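Local atomic coordinates of putative nucleoprotein (Infectious salmon anemia virus, PDB entry 4EWC), a protein that encapsidates the negative-strand viral RNA, protecting it from nucleases and forming the ribonucleoprotein that serves as template for transcription and replication. Residues A[156-164]-A[224-232]; A[310-321]-A[336-346]. All coordinates share one frame; numbering follows the deposited sequence.

Contact 1. Residues A[156-164]-A[224-232]; sequences PALTTFFSA and VNLNDLKAA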
loop_
_atom_site.group_PDB
_atom_site.type_symbol
_atom_site.label_atom_id
_atom_site.label_comp_id
_atom_site.label_asym_id
_atom_site.label_seq_id
_atom_site.Cartn_x
_atom_site.Cartn_y
_atom_site.Cartn_z
ATOM N N PRO A 156 22.656 -3.592 31.396
ATOM C CA PRO A 156 22.878 -2.904 32.681
ATOM C C PRO A 156 24.290 -2.319 32.785
ATOM O O PRO A 156 24.458 -1.196 33.254
ATOM C CB PRO A 156 22.687 -4.013 33.714
ATOM C CG PRO A 156 21.724 -4.959 33.060
ATOM C CD PRO A 156 22.084 -4.940 31.589
ATOM N N ALA A 157 25.285 -3.061 32.315
ATOM C CA ALA A 157 26.668 -2.591 32.338
ATOM C C ALA A 157 26.862 -1.380 31.442
ATOM O O ALA A 157 27.703 -0.520 31.731
ATOM C CB ALA A 157 27.610 -3.698 31.927
ATOM N N LEU A 158 26.096 -1.317 30.354
ATOM C CA LEU A 158 26.102 -0.135 29.517
ATOM C C LEU A 158 25.402 1.022 30.226
ATOM O O LEU A 158 25.820 2.163 30.099
ATOM C CB LEU A 158 25.419 -0.398 28.160
ATOM C CG LEU A 158 26.060 -1.388 27.208
ATOM C CD1 LEU A 158 25.123 -1.614 26.026
ATOM C CD2 LEU A 158 27.437 -0.894 26.750
ATOM N N THR A 159 24.335 0.718 30.968
ATOM C CA THR A 159 23.647 1.763 31.682
ATOM C C THR A 159 24.616 2.411 32.668
ATOM O O THR A 159 24.735 3.643 32.726
ATOM C CB THR A 159 22.405 1.274 32.436
ATOM O OG1 THR A 159 21.331 1.080 31.516
ATOM C CG2 THR A 159 21.978 2.327 33.488
ATOM N N THR A 160 25.339 1.565 33.398
ATOM C CA THR A 160 26.286 1.996 34.415
ATOM C C THR A 160 27.483 2.777 33.870
ATOM O O THR A 160 27.847 3.849 34.386
ATOM C CB THR A 160 26.759 0.795 35.239
ATOM O OG1 THR A 160 25.712 0.413 36.144
ATOM C CG2 THR A 160 28.030 1.111 36.012
ATOM N N PHE A 161 28.096 2.243 32.828
ATOM C CA PHE A 161 29.212 2.923 32.188
ATOM C C PHE A 161 28.820 4.320 31.738
ATOM O O PHE A 161 29.521 5.287 32.038
ATOM C CB PHE A 161 29.741 2.116 31.007
ATOM C CG PHE A 161 31.017 2.665 30.431
ATOM C CD1 PHE A 161 30.991 3.737 29.546
ATOM C CD2 PHE A 161 32.245 2.116 30.765
ATOM C CE1 PHE A 161 32.160 4.242 29.012
ATOM C CE2 PHE A 161 33.415 2.624 30.231
ATOM C CZ PHE A 161 33.368 3.689 29.356
ATOM N N PHE A 162 27.693 4.440 31.047
ATOM C CA PHE A 162 27.342 5.731 30.451
ATOM C C PHE A 162 26.720 6.751 31.397
ATOM O O PHE A 162 26.460 7.878 31.008
ATOM C CB PHE A 162 26.541 5.536 29.154
ATOM C CG PHE A 162 27.384 5.004 28.035
ATOM C CD1 PHE A 162 28.058 5.871 27.193
ATOM C CD2 PHE A 162 27.557 3.629 27.862
ATOM C CE1 PHE A 162 28.858 5.379 26.168
ATOM C CE2 PHE A 162 28.365 3.132 26.856
ATOM C CZ PHE A 162 29.010 4.005 26.006
ATOM N N SER A 163 26.512 6.334 32.641
ATOM C CA SER A 163 26.003 7.199 33.708
ATOM C C SER A 163 27.104 8.136 34.162
ATOM O O SER A 163 26.850 9.135 34.840
ATOM C CB SER A 163 25.567 6.362 34.891
ATOM O OG SER A 163 24.497 5.517 34.537
ATOM N N ALA A 164 28.333 7.774 33.796
ATOM C CA ALA A 164 29.502 8.593 34.045
ATOM C C ALA A 164 29.531 9.726 33.035
ATOM O O ALA A 164 30.076 10.787 33.292
ATOM C CB ALA A 164 30.754 7.765 33.911
ATOM N N VAL A 224 34.674 9.273 25.279
ATOM C CA VAL A 224 34.562 7.899 25.735
ATOM C C VAL A 224 35.913 7.217 25.707
ATOM O O VAL A 224 36.620 7.270 24.712
ATOM C CB VAL A 224 33.571 7.095 24.881
ATOM C CG1 VAL A 224 33.547 5.671 25.334
ATOM C CG2 VAL A 224 32.194 7.706 24.983
ATOM N N ASN A 225 36.275 6.590 26.817
ATOM C CA ASN A 225 37.492 5.801 26.868
ATOM C C ASN A 225 37.188 4.359 26.453
ATOM O O ASN A 225 36.568 3.599 27.203
ATOM C CB ASN A 225 38.098 5.868 28.258
ATOM C CG ASN A 225 39.349 4.999 28.413
ATOM O OD1 ASN A 225 39.376 3.813 28.046
ATOM N ND2 ASN A 225 40.393 5.589 28.992
ATOM N N LEU A 226 37.651 3.982 25.264
ATOM C CA LEU A 226 37.305 2.699 24.675
ATOM C C LEU A 226 37.895 1.490 25.402
ATOM O O LEU A 226 37.306 0.411 25.357
ATOM C CB LEU A 226 37.674 2.661 23.183
ATOM C CG LEU A 226 37.127 3.713 22.216
ATOM C CD1 LEU A 226 37.707 3.469 20.834
ATOM C CD2 LEU A 226 35.605 3.729 22.157
ATOM N N ASN A 227 39.049 1.647 26.052
ATOM C CA ASN A 227 39.595 0.557 26.879
ATOM C C ASN A 227 38.703 0.257 28.073
ATOM O O ASN A 227 38.439 -0.902 28.388
ATOM C CB ASN A 227 40.990 0.876 27.404
ATOM C CG ASN A 227 41.991 1.059 26.301
ATOM O OD1 ASN A 227 41.632 1.108 25.126
ATOM N ND2 ASN A 227 43.261 1.180 26.672
ATOM N N ASP A 228 38.258 1.307 28.747
ATOM C CA ASP A 228 37.336 1.118 29.846
ATOM C C ASP A 228 36.080 0.438 29.321
ATOM O O ASP A 228 35.591 -0.525 29.913
ATOM C CB ASP A 228 36.985 2.447 30.528
ATOM C CG ASP A 228 38.184 3.116 31.146
ATOM O OD1 ASP A 228 39.240 2.461 31.267
ATOM O OD2 ASP A 228 38.078 4.308 31.515
ATOM N N LEU A 229 35.579 0.933 28.194
ATOM C CA LEU A 229 34.361 0.382 27.616
ATOM C C LEU A 229 34.520 -1.082 27.214
ATOM O O LEU A 229 33.614 -1.887 27.404
ATOM C CB LEU A 229 33.886 1.214 26.427
ATOM C CG LEU A 229 32.547 0.690 25.887
ATOM C CD1 LEU A 229 31.549 0.476 27.040
ATOM C CD2 LEU A 229 31.952 1.590 24.789
ATOM N N LYS A 230 35.677 -1.417 26.656
ATOM C CA LYS A 230 35.956 -2.771 26.225
ATOM C C LYS A 230 36.036 -3.715 27.424
ATOM O O LYS A 230 35.368 -4.743 27.463
ATOM C CB LYS A 230 37.264 -2.796 25.438
ATOM C CG LYS A 230 37.704 -4.176 25.037
ATOM C CD LYS A 230 39.096 -4.154 24.475
ATOM C CE LYS A 230 39.396 -5.499 23.817
ATOM N NZ LYS A 230 40.708 -5.526 23.118
ATOM N N ALA A 231 36.859 -3.341 28.399
ATOM C CA ALA A 231 37.046 -4.109 29.631
ATOM C C ALA A 231 35.743 -4.353 30.392
ATOM O O ALA A 231 35.513 -5.455 30.901
ATOM C CB ALA A 231 38.073 -3.415 30.543
ATOM N N ALA A 232 34.906 -3.321 30.456
ATOM C CA ALA A 232 33.619 -3.391 31.124
ATOM C C ALA A 232 32.720 -4.391 30.415
ATOM O O ALA A 232 32.073 -5.240 31.043
ATOM C CB ALA A 232 32.966 -2.016 31.147
#
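Asp228 N donates to Asn225 OD1 over 2.8 Å in a nearly straight bond (171° at the hydrogen), and both residues border the ring of Phe161. The bond is an N-cap: Asn225 closes the start of helix 226-236, its amide turned so that the donor stands above the carbonyl plane. The capped helix packs nearly antiparallel against the C-terminal end of helix 142-162. The short axes pass 10.8 Å apart at 154°, a spacing filled by two phenylalanine rings and by aliphatic side chains. With CG anti to the backbone nitrogen (chi1 -172°), the Phe161 ring is sent across to the start of helix 226-236. Over one face, close to the ring normal, stands the methyl Leu229 CD1, a CH-pi contact at 4.0 Å from the ring centroid. At the ring edge and in its plane lies Asp228 CB, 3.6 Å from Phe161 CE2, while Ala232 CB approaches Phe161 CD2 at 4.2 Å. The neighbouring ring of Phe162 is steeply inclined to it and takes Phe161 CD1 over its centre, 3.7 Å above the plane. Phe162 turns the other way at its first torsion, CG beside its own backbone nitrogen, and its CZ meets Leu229 CD2 at 4.0 Å. Leu229 therefore divides its two methyls between the two rings, and its CD1 also borders Leu158 CD2. Behind the pair, Phe162 continues onto Ile180 and Ile183 of helix 174-188, and Leu158 onto Leu184 of the same helix and onto Met398 of helix 394-402. Thus a helix whose sequence is predicted to span a membrane is here packed among protein helices. Val224, at the end of strand 219-224, forks in the same way as Leu229: CG1 touches Phe161 CE1 and CG2 touches Phe162 CE1, the latter at 4.2 Å.

Contact 2. Residues A[310-321]-A[336-346]; sequences NCGGVALDLMGM and FSIIQKKVRGR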
loop_
_atom_site.group_PDB
_atom_site.type_symbol
_atom_site.label_atom_id
_atom_site.label_comp_id
_atom_site.label_asym_id
_atom_site.label_seq_id
_atom_site.Cartn_x
_atom_site.Cartn_y
_atom_site.Cartn_z
ATOM N N ASN A 310 24.444 -15.592 7.778
ATOM C CA ASN A 310 23.110 -15.296 7.254
ATOM C C ASN A 310 22.449 -14.004 7.776
ATOM O O ASN A 310 21.321 -13.704 7.396
ATOM C CB ASN A 310 22.150 -16.478 7.451
ATOM C CG ASN A 310 22.670 -17.794 6.851
ATOM O OD1 ASN A 310 23.437 -17.800 5.901
ATOM N ND2 ASN A 310 22.225 -18.912 7.413
ATOM N N CYS A 311 23.116 -13.259 8.659
ATOM C CA CYS A 311 22.639 -11.912 9.012
ATOM C C CYS A 311 23.006 -10.926 7.894
ATOM O O CYS A 311 22.531 -9.778 7.858
ATOM C CB CYS A 311 23.277 -11.439 10.316
ATOM S SG CYS A 311 22.730 -12.292 11.798
ATOM N N GLY A 312 23.845 -11.415 6.980
ATOM C CA GLY A 312 24.575 -10.584 6.057
ATOM C C GLY A 312 24.036 -10.362 4.662
ATOM O O GLY A 312 24.476 -9.432 3.994
ATOM N N GLY A 313 23.116 -11.179 4.172
ATOM C CA GLY A 313 22.561 -10.888 2.848
ATOM C C GLY A 313 23.413 -11.434 1.703
ATOM O O GLY A 313 24.597 -11.115 1.585
ATOM N N VAL A 314 22.787 -12.239 0.850
ATOM C CA VAL A 314 23.496 -13.081 -0.103
ATOM C C VAL A 314 24.419 -12.348 -1.103
ATOM O O VAL A 314 25.409 -12.925 -1.564
ATOM C CB VAL A 314 22.515 -14.092 -0.799
ATOM C CG1 VAL A 314 21.743 -13.437 -1.921
ATOM C CG2 VAL A 314 23.231 -15.350 -1.246
ATOM N N ALA A 315 24.121 -11.077 -1.387
ATOM C CA ALA A 315 24.928 -10.275 -2.315
ATOM C C ALA A 315 26.415 -10.248 -1.963
ATOM O O ALA A 315 27.272 -10.099 -2.838
ATOM C CB ALA A 315 24.392 -8.853 -2.435
ATOM N N LEU A 316 26.721 -10.390 -0.683
ATOM C CA LEU A 316 28.102 -10.384 -0.231
ATOM C C LEU A 316 28.866 -11.570 -0.788
ATOM O O LEU A 316 30.003 -11.421 -1.244
ATOM C CB LEU A 316 28.163 -10.390 1.300
ATOM C CG LEU A 316 27.619 -9.160 2.029
ATOM C CD1 LEU A 316 27.792 -9.351 3.510
ATOM C CD2 LEU A 316 28.315 -7.878 1.569
ATOM N N ASP A 317 28.236 -12.746 -0.755
ATOM C CA ASP A 317 28.867 -13.971 -1.251
ATOM C C ASP A 317 28.988 -13.960 -2.763
ATOM O O ASP A 317 29.957 -14.451 -3.295
ATOM C CB ASP A 317 28.055 -15.206 -0.870
ATOM C CG ASP A 317 27.950 -15.409 0.619
ATOM O OD1 ASP A 317 28.917 -15.110 1.354
ATOM O OD2 ASP A 317 26.881 -15.873 1.055
ATOM N N LEU A 318 27.986 -13.410 -3.439
ATOM C CA LEU A 318 27.915 -13.488 -4.880
ATOM C C LEU A 318 28.957 -12.572 -5.475
ATOM O O LEU A 318 29.594 -12.898 -6.478
ATOM C CB LEU A 318 26.522 -13.105 -5.391
ATOM C CG LEU A 318 25.322 -13.890 -4.851
ATOM C CD1 LEU A 318 24.016 -13.260 -5.289
ATOM C CD2 LEU A 318 25.388 -15.329 -5.279
HETATM N N MSE A 319 29.117 -11.411 -4.856
HETATM C CA MSE A 319 30.071 -10.423 -5.325
HETATM C C MSE A 319 31.461 -10.990 -5.120
HETATM O O MSE A 319 32.363 -10.777 -5.930
HETATM C CB MSE A 319 29.931 -9.134 -4.526
HETATM C CG MSE A 319 28.763 -8.264 -4.897
HETATM SE SE MSE A 319 28.607 -6.872 -3.529
HETATM C CE MSE A 319 30.504 -6.441 -3.413
ATOM N N GLY A 320 31.624 -11.705 -4.014
ATOM C CA GLY A 320 32.878 -12.372 -3.732
ATOM C C GLY A 320 33.191 -13.398 -4.814
ATOM O O GLY A 320 34.343 -13.547 -5.228
HETATM N N MSE A 321 32.150 -14.094 -5.274
HETATM C CA MSE A 321 32.272 -15.124 -6.292
HETATM C C MSE A 321 32.594 -14.538 -7.662
HETATM O O MSE A 321 33.337 -15.139 -8.433
HETATM C CB MSE A 321 31.001 -15.974 -6.379
HETATM C CG MSE A 321 30.926 -17.089 -5.366
HETATM SE SE MSE A 321 29.247 -18.111 -5.405
HETATM C CE MSE A 321 29.486 -18.933 -7.176
ATOM N N PHE A 336 36.412 -20.099 -4.250
ATOM C CA PHE A 336 35.193 -20.194 -5.054
ATOM C C PHE A 336 34.300 -21.360 -4.604
ATOM O O PHE A 336 33.093 -21.204 -4.469
ATOM C CB PHE A 336 35.558 -20.338 -6.529
ATOM C CG PHE A 336 34.406 -20.151 -7.467
ATOM C CD1 PHE A 336 33.587 -21.215 -7.800
ATOM C CD2 PHE A 336 34.159 -18.918 -8.047
ATOM C CE1 PHE A 336 32.528 -21.054 -8.683
ATOM C CE2 PHE A 336 33.095 -18.745 -8.930
ATOM C CZ PHE A 336 32.279 -19.817 -9.251
ATOM N N SER A 337 34.899 -22.520 -4.355
ATOM C CA SER A 337 34.153 -23.681 -3.870
ATOM C C SER A 337 33.599 -23.484 -2.450
ATOM O O SER A 337 32.570 -24.053 -2.086
ATOM C CB SER A 337 35.031 -24.933 -3.905
ATOM O OG SER A 337 35.499 -25.181 -5.212
ATOM N N ILE A 338 34.296 -22.688 -1.649
ATOM C CA ILE A 338 33.882 -22.460 -0.279
ATOM C C ILE A 338 32.685 -21.537 -0.238
ATOM O O ILE A 338 31.753 -21.739 0.548
ATOM C CB ILE A 338 34.993 -21.802 0.524
ATOM C CG1 ILE A 338 36.217 -22.711 0.550
ATOM C CG2 ILE A 338 34.507 -21.472 1.934
ATOM C CD1 ILE A 338 37.410 -22.079 1.211
ATOM N N ILE A 339 32.728 -20.518 -1.088
ATOM C CA ILE A 339 31.674 -19.544 -1.140
ATOM C C ILE A 339 30.478 -20.189 -1.793
ATOM O O ILE A 339 29.334 -19.973 -1.373
ATOM C CB ILE A 339 32.083 -18.295 -1.930
ATOM C CG1 ILE A 339 33.382 -17.701 -1.386
ATOM C CG2 ILE A 339 30.981 -17.248 -1.878
ATOM C CD1 ILE A 339 33.700 -16.317 -1.961
ATOM N N GLN A 340 30.745 -21.002 -2.808
ATOM C CA GLN A 340 29.684 -21.686 -3.538
ATOM C C GLN A 340 28.875 -22.580 -2.614
ATOM O O GLN A 340 27.646 -22.631 -2.692
ATOM C CB GLN A 340 30.272 -22.543 -4.640
ATOM C CG GLN A 340 29.261 -22.834 -5.722
ATOM C CD GLN A 340 29.830 -23.641 -6.860
ATOM O OE1 GLN A 340 30.897 -24.244 -6.739
ATOM N NE2 GLN A 340 29.117 -23.657 -7.980
ATOM N N LYS A 341 29.589 -23.289 -1.747
ATOM C CA LYS A 341 28.990 -24.191 -0.792
ATOM C C LYS A 341 28.125 -23.404 0.189
ATOM O O LYS A 341 27.038 -23.830 0.557
ATOM C CB LYS A 341 30.094 -24.959 -0.054
ATOM C CG LYS A 341 29.661 -25.642 1.257
ATOM C CD LYS A 341 30.853 -25.911 2.173
ATOM C CE LYS A 341 31.712 -24.645 2.394
ATOM N NZ LYS A 341 31.011 -23.550 3.115
ATOM N N LYS A 342 28.609 -22.243 0.604
ATOM C CA LYS A 342 27.838 -21.397 1.501
ATOM C C LYS A 342 26.568 -20.916 0.826
ATOM O O LYS A 342 25.483 -20.992 1.421
ATOM C CB LYS A 342 28.661 -20.213 1.987
ATOM C CG LYS A 342 29.699 -20.600 2.993
ATOM C CD LYS A 342 30.571 -19.425 3.335
ATOM C CE LYS A 342 31.692 -19.834 4.264
ATOM N NZ LYS A 342 32.535 -18.657 4.606
ATOM N N VAL A 343 26.699 -20.439 -0.413
ATOM C CA VAL A 343 25.527 -20.009 -1.150
ATOM C C VAL A 343 24.541 -21.151 -1.360
ATOM O O VAL A 343 23.335 -20.955 -1.192
ATOM C CB VAL A 343 25.873 -19.358 -2.488
ATOM C CG1 VAL A 343 24.608 -18.859 -3.185
ATOM C CG2 VAL A 343 26.817 -18.205 -2.274
ATOM N N ARG A 344 25.040 -22.338 -1.707
ATOM C CA ARG A 344 24.164 -23.496 -1.916
ATOM C C ARG A 344 23.342 -23.773 -0.681
ATOM O O ARG A 344 22.142 -23.975 -0.781
ATOM C CB ARG A 344 24.932 -24.754 -2.367
ATOM C CG ARG A 344 24.051 -25.753 -3.146
ATOM C CD ARG A 344 24.851 -26.898 -3.757
ATOM N NE ARG A 344 24.062 -27.748 -4.642
ATOM C CZ ARG A 344 23.168 -28.650 -4.232
ATOM N NH1 ARG A 344 22.915 -28.807 -2.939
ATOM N NH2 ARG A 344 22.510 -29.398 -5.119
ATOM N N GLY A 345 23.992 -23.756 0.479
ATOM C CA GLY A 345 23.307 -23.907 1.749
ATOM C C GLY A 345 22.301 -22.808 2.067
ATOM O O GLY A 345 21.384 -23.013 2.845
ATOM N N ARG A 346 22.463 -21.630 1.482
ATOM C CA ARG A 346 21.529 -20.555 1.774
ATOM C C ARG A 346 20.288 -20.652 0.908
ATOM O O ARG A 346 19.277 -20.015 1.195
ATOM C CB ARG A 346 22.186 -19.169 1.671
ATOM C CG ARG A 346 23.169 -18.880 2.801
ATOM C CD ARG A 346 23.641 -17.457 2.801
ATOM N NE ARG A 346 22.687 -16.536 3.418
ATOM C CZ ARG A 346 22.911 -15.229 3.569
ATOM N NH1 ARG A 346 24.053 -14.705 3.141
ATOM N NH2 ARG A 346 22.000 -14.438 4.142
#
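Met321, a selenomethionine in this crystal, enters as a knob among Phe336, Ile339, Gln340 and Val343, packing helix 315-326 against helix 334-346 as an antiparallel hairpin within the helical bundle. The short axes approach to 9.7 Å at 151°. This is the closely packed, apolar part. Met321 CG lies 3.5 Å from Ile339 CG2, and the bend at chi3 (67°) carries CE round to Phe336 CZ, 3.6 Å away. Its SE stands above the Phe336 face, 5.4 Å from the centroid, a distant Met-aromatic contact. One turn back, Asp317 CB rests on the Val343 CG2 methyl, whose sister CG1 reaches Val314 and Leu318.

The looser, more open side belongs to the partly exposed Gln340 and Lys342: Lys342 sets out toward segment 310-321, but its NZ bonds to Ala118 O, and Gln340 NE2 turns to Thr356 O. Toward residues 310-314 the contact becomes polar yet stays buried. The Arg346 guanidinium lies between Asn310 CA over one face and Val314 CB over the opposite one, both offset toward the rim, and its NH2 donates to Arg385 O. A long salt bridge, its carboxylate and guanidinium planes steeply inclined, joins Asp317 OD2, at the edge of the guanidinium and near its plane, to Arg346 NH1 at 3.7 Å.

Contacts 1 and 2 both join near-antiparallel helices, but they share no element: their centres lie about 36 Å apart and their nearest atoms about 18 Å. Contact 1 sits farther from the centre of the chain, is partly buried, and brings together helices separated by a long intervening stretch that includes helix 174-188 and two strands. Its chemistry is aromatic and aliphatic; its side-chain capping bond lies within segment 224-232, not between the two. Contact 2 is a buried hairpin of successive helices that covers about twice the surface. It combines an apolar knob-into-hole site with a charged end, where an arginine links the segment before helix 315-326, a helix carboxylate and Arg385.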